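Local coordinates for uracil-DNA glycosylase (Epstein-Barr virus, PDB 6LYJ), which belongs to the uracil-DNA glycosylase superfamily, alpha/beta proteins built round a central four-stranded parallel sheet flanked by helices, at residues L28-F37 / C71-S81. Residues are numbered along the deposited sequence; the frame is centred on the assembly and turned at random.
Sequences LLLPDLWLDF and CMAWARFCDPS
Cys71 opens the contact with its sulfur, SG, lying 4.0 Å from Leu29 CD1. Met72 follows with two touches: its CG packs against Leu29 CB, and the chain, bent at chi2 (-59°), carries SD to within 3.8 Å of Leu30 CD2. Trp74 brings the edge of its indole to a face of Trp34 in a T-shaped pair, the six-membered rings' centroids 5.2 Å apart and the planes turned 78° to each other. On that same face of Trp34 sits the methyl of Ala75, a CH-pi contact with CB 3.7 Å from the centroid of the five-membered ring. Arg76 CG touches Pro31 CG, the side chains crossing at about a right angle, while its guanidinium hydrogen-bonds to Asp69 O through NH2 and, through NH1, to a water that donates to Leu29 O. A second water, in the plane of the Trp34 indole, accepts from NE1 at 2.7 Å and donates to Cys78 O, tying ring to backbone. Pro80 sets CB over the opposite face of Trp34 and also over the ring of Phe37, 3.9 Å from that centroid; with CG anti to the backbone N (chi1 -176°), the Phe37 ring is turned to Pro80. The chain leading to strand 85-89 thus packs against helix 32-38 and the residues just before it; the helix's Trp34 and Phe37 also touch Val174 and Leu178 of helix 167-181, while Leu29 leans on Ile52 of helix 42-59.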
loop_
_atom_site.group_PDB
_atom_site.type_symbol
_atom_site.label_atom_id
_atom_site.label_comp_id
_atom_site.label_asym_id
_atom_site.label_seq_id
_atom_site.Cartn_x
_atom_site.Cartn_y
_atom_site.Cartn_z
ATOM N N LEU A 28 -23.597 -9.992 4.120
ATOM C CA LEU A 28 -22.585 -9.452 3.227
ATOM C C LEU A 28 -21.577 -8.563 3.946
ATOM O O LEU A 28 -20.772 -7.900 3.281
ATOM C CB LEU A 28 -23.255 -8.679 2.090
ATOM C CG LEU A 28 -24.211 -9.525 1.242
ATOM C CD1 LEU A 28 -24.931 -8.669 0.207
ATOM C CD2 LEU A 28 -23.475 -10.687 0.577
ATOM N N LEU A 29 -21.631 -8.510 5.282
ATOM C CA LEU A 29 -20.643 -7.831 6.120
ATOM C C LEU A 29 -20.633 -6.318 5.940
ATOM O O LEU A 29 -19.977 -5.608 6.708
ATOM C CB LEU A 29 -19.240 -8.385 5.859
ATOM C CG LEU A 29 -19.037 -9.873 6.132
ATOM C CD1 LEU A 29 -17.650 -10.304 5.673
ATOM C CD2 LEU A 29 -19.245 -10.177 7.610
ATOM N N LEU A 30 -21.328 -5.819 4.938
ATOM C CA LEU A 30 -21.368 -4.392 4.658
ATOM C C LEU A 30 -22.462 -3.708 5.472
ATOM O O LEU A 30 -23.493 -4.316 5.770
ATOM C CB LEU A 30 -21.621 -4.151 3.172
ATOM C CG LEU A 30 -20.450 -4.412 2.221
ATOM C CD1 LEU A 30 -20.947 -4.422 0.790
ATOM C CD2 LEU A 30 -19.370 -3.363 2.395
ATOM N N PRO A 31 -22.262 -2.440 5.831
ATOM C CA PRO A 31 -23.328 -1.685 6.495
ATOM C C PRO A 31 -24.509 -1.484 5.564
ATOM O O PRO A 31 -24.382 -1.506 4.336
ATOM C CB PRO A 31 -22.664 -0.345 6.846
ATOM C CG PRO A 31 -21.193 -0.564 6.645
ATOM C CD PRO A 31 -21.068 -1.614 5.600
ATOM N N ASP A 32 -25.679 -1.282 6.177
ATOM C CA ASP A 32 -26.912 -1.153 5.407
ATOM C C ASP A 32 -26.839 0.008 4.420
ATOM O O ASP A 32 -27.392 -0.072 3.317
ATOM C CB ASP A 32 -28.102 -0.973 6.351
ATOM C CG ASP A 32 -28.373 -2.207 7.195
ATOM O OD1 ASP A 32 -28.227 -3.334 6.675
ATOM O OD2 ASP A 32 -28.732 -2.048 8.381
ATOM N N LEU A 33 -26.182 1.106 4.804
ATOM C CA LEU A 33 -26.060 2.234 3.886
ATOM C C LEU A 33 -25.279 1.844 2.637
ATOM O O LEU A 33 -25.603 2.283 1.530
ATOM C CB LEU A 33 -25.393 3.412 4.592
ATOM C CG LEU A 33 -26.312 4.226 5.501
ATOM C CD1 LEU A 33 -25.485 5.163 6.355
ATOM C CD2 LEU A 33 -27.343 5.000 4.690
ATOM N N TRP A 34 -24.267 0.986 2.790
ATOM C CA TRP A 34 -23.512 0.530 1.628
ATOM C C TRP A 34 -24.329 -0.427 0.773
ATOM O O TRP A 34 -24.217 -0.409 -0.458
ATOM C CB TRP A 34 -22.188 -0.099 2.057
ATOM C CG TRP A 34 -21.095 0.916 2.100
ATOM C CD1 TRP A 34 -20.757 1.723 3.148
ATOM C CD2 TRP A 34 -20.217 1.265 1.024
ATOM N NE1 TRP A 34 -19.708 2.541 2.795
ATOM C CE2 TRP A 34 -19.360 2.279 1.496
ATOM C CE3 TRP A 34 -20.068 0.811 -0.292
ATOM C CZ2 TRP A 34 -18.366 2.847 0.699
ATOM C CZ3 TRP A 34 -19.081 1.377 -1.082
ATOM C CH2 TRP A 34 -18.244 2.383 -0.584
ATOM N N LEU A 35 -25.131 -1.290 1.396
ATOM C CA LEU A 35 -26.022 -2.142 0.614
ATOM C C LEU A 35 -27.001 -1.299 -0.194
ATOM O O LEU A 35 -27.223 -1.561 -1.381
ATOM C CB LEU A 35 -26.769 -3.108 1.532
ATOM C CG LEU A 35 -25.898 -4.168 2.212
ATOM C CD1 LEU A 35 -26.719 -4.995 3.195
ATOM C CD2 LEU A 35 -25.205 -5.056 1.189
ATOM N N ASP A 36 -27.588 -0.274 0.432
ATOM C CA ASP A 36 -28.452 0.649 -0.299
ATOM C C ASP A 36 -27.695 1.349 -1.424
ATOM O O ASP A 36 -28.232 1.537 -2.522
ATOM C CB ASP A 36 -29.055 1.681 0.658
ATOM C CG ASP A 36 -29.949 1.053 1.711
ATOM O OD1 ASP A 36 -30.432 -0.078 1.486
ATOM O OD2 ASP A 36 -30.177 1.693 2.761
ATOM N N PHE A 37 -26.451 1.760 -1.159
ATOM C CA PHE A 37 -25.668 2.498 -2.144
ATOM C C PHE A 37 -25.303 1.637 -3.347
ATOM O O PHE A 37 -25.373 2.098 -4.491
ATOM C CB PHE A 37 -24.407 3.045 -1.476
ATOM C CG PHE A 37 -23.562 3.905 -2.369
ATOM C CD1 PHE A 37 -23.891 5.232 -2.594
ATOM C CD2 PHE A 37 -22.418 3.393 -2.962
ATOM C CE1 PHE A 37 -23.105 6.028 -3.405
ATOM C CE2 PHE A 37 -21.628 4.184 -3.776
ATOM C CZ PHE A 37 -21.972 5.503 -3.995
ATOM N N CYS A 71 -12.811 -6.558 8.200
ATOM C CA CYS A 71 -12.431 -6.429 6.797
ATOM C C CYS A 71 -13.292 -5.420 6.047
ATOM O O CYS A 71 -12.901 -4.999 4.954
ATOM C CB CYS A 71 -12.476 -7.789 6.086
ATOM S SG CYS A 71 -14.117 -8.465 5.725
ATOM N N MET A 72 -14.434 -5.009 6.607
ATOM C CA MET A 72 -15.253 -3.942 6.039
ATOM C C MET A 72 -15.210 -2.662 6.867
ATOM O O MET A 72 -16.098 -1.813 6.727
ATOM C CB MET A 72 -16.704 -4.405 5.877
ATOM C CG MET A 72 -16.885 -5.627 4.991
ATOM S SD MET A 72 -16.279 -5.382 3.307
ATOM C CE MET A 72 -16.629 -6.983 2.585
ATOM N N ALA A 73 -14.217 -2.515 7.750
ATOM C CA ALA A 73 -14.152 -1.313 8.580
ATOM C C ALA A 73 -14.082 -0.049 7.735
ATOM O O ALA A 73 -14.628 0.990 8.126
ATOM C CB ALA A 73 -12.952 -1.383 9.528
ATOM N N TRP A 74 -13.434 -0.127 6.567
ATOM C CA TRP A 74 -13.328 1.010 5.658
ATOM C C TRP A 74 -14.681 1.559 5.229
ATOM O O TRP A 74 -14.749 2.690 4.736
ATOM C CB TRP A 74 -12.544 0.608 4.410
ATOM C CG TRP A 74 -13.129 -0.588 3.722
ATOM C CD1 TRP A 74 -12.823 -1.900 3.951
ATOM C CD2 TRP A 74 -14.148 -0.585 2.716
ATOM N NE1 TRP A 74 -13.574 -2.713 3.139
ATOM C CE2 TRP A 74 -14.398 -1.931 2.371
ATOM C CE3 TRP A 74 -14.864 0.422 2.064
ATOM C CZ2 TRP A 74 -15.337 -2.293 1.408
ATOM C CZ3 TRP A 74 -15.796 0.058 1.104
ATOM C CH2 TRP A 74 -16.025 -1.286 0.787
ATOM N N ALA A 75 -15.754 0.791 5.391
ATOM C CA ALA A 75 -17.074 1.218 4.961
ATOM C C ALA A 75 -17.923 1.799 6.084
ATOM O O ALA A 75 -19.047 2.231 5.822
ATOM C CB ALA A 75 -17.814 0.043 4.314
ATOM N N ARG A 76 -17.426 1.818 7.321
ATOM C CA ARG A 76 -18.255 2.142 8.477
ATOM C C ARG A 76 -18.020 3.538 9.051
ATOM O O ARG A 76 -18.606 3.862 10.086
ATOM C CB ARG A 76 -18.056 1.100 9.581
ATOM C CG ARG A 76 -18.456 -0.318 9.185
ATOM C CD ARG A 76 -18.612 -1.219 10.410
ATOM N NE ARG A 76 -17.339 -1.546 11.050
ATOM C CZ ARG A 76 -16.689 -2.691 10.872
ATOM N NH1 ARG A 76 -17.191 -3.621 10.072
ATOM N NH2 ARG A 76 -15.539 -2.910 11.501
ATOM N N PHE A 77 -17.209 4.384 8.411
ATOM C CA PHE A 77 -16.870 5.663 9.028
ATOM C C PHE A 77 -17.672 6.842 8.493
ATOM O O PHE A 77 -17.640 7.915 9.102
ATOM C CB PHE A 77 -15.377 5.977 8.844
ATOM C CG PHE A 77 -14.461 5.160 9.708
ATOM C CD1 PHE A 77 -14.080 3.883 9.333
ATOM C CD2 PHE A 77 -13.966 5.681 10.897
ATOM C CE1 PHE A 77 -13.228 3.137 10.129
ATOM C CE2 PHE A 77 -13.117 4.939 11.700
ATOM C CZ PHE A 77 -12.748 3.666 11.316
ATOM N N CYS A 78 -18.407 6.670 7.398
ATOM C CA CYS A 78 -19.234 7.750 6.882
ATOM C C CYS A 78 -20.264 7.153 5.943
ATOM O O CYS A 78 -20.124 6.016 5.480
ATOM C CB CYS A 78 -18.403 8.817 6.158
ATOM S SG CYS A 78 -17.739 8.297 4.562
ATOM N N ASP A 79 -21.289 7.943 5.643
ATOM C CA ASP A 79 -22.253 7.511 4.653
ATOM C C ASP A 79 -21.575 7.502 3.287
ATOM O O ASP A 79 -20.795 8.409 2.981
ATOM C CB ASP A 79 -23.456 8.453 4.620
ATOM C CG ASP A 79 -24.182 8.521 5.949
ATOM O OD1 ASP A 79 -23.838 7.741 6.861
ATOM O OD2 ASP A 79 -25.100 9.357 6.079
ATOM N N PRO A 80 -21.844 6.499 2.451
ATOM C CA PRO A 80 -21.182 6.464 1.138
ATOM C C PRO A 80 -21.502 7.675 0.279
ATOM O O PRO A 80 -20.650 8.107 -0.507
ATOM C CB PRO A 80 -21.700 5.159 0.512
ATOM C CG PRO A 80 -22.867 4.737 1.357
ATOM C CD PRO A 80 -22.603 5.269 2.726
ATOM N N SER A 81 -22.700 8.249 0.417
ATOM C CA SER A 81 -23.046 9.441 -0.348
ATOM C C SER A 81 -22.178 10.637 0.017
ATOM O O SER A 81 -22.113 11.597 -0.758
ATOM C CB SER A 81 -24.520 9.798 -0.139
ATOM O OG SER A 81 -25.364 8.851 -0.768
HETATM O O HOH W 1 -19.702 -3.564 8.421
HETATM O O HOH W 2 -18.509 4.858 3.644
#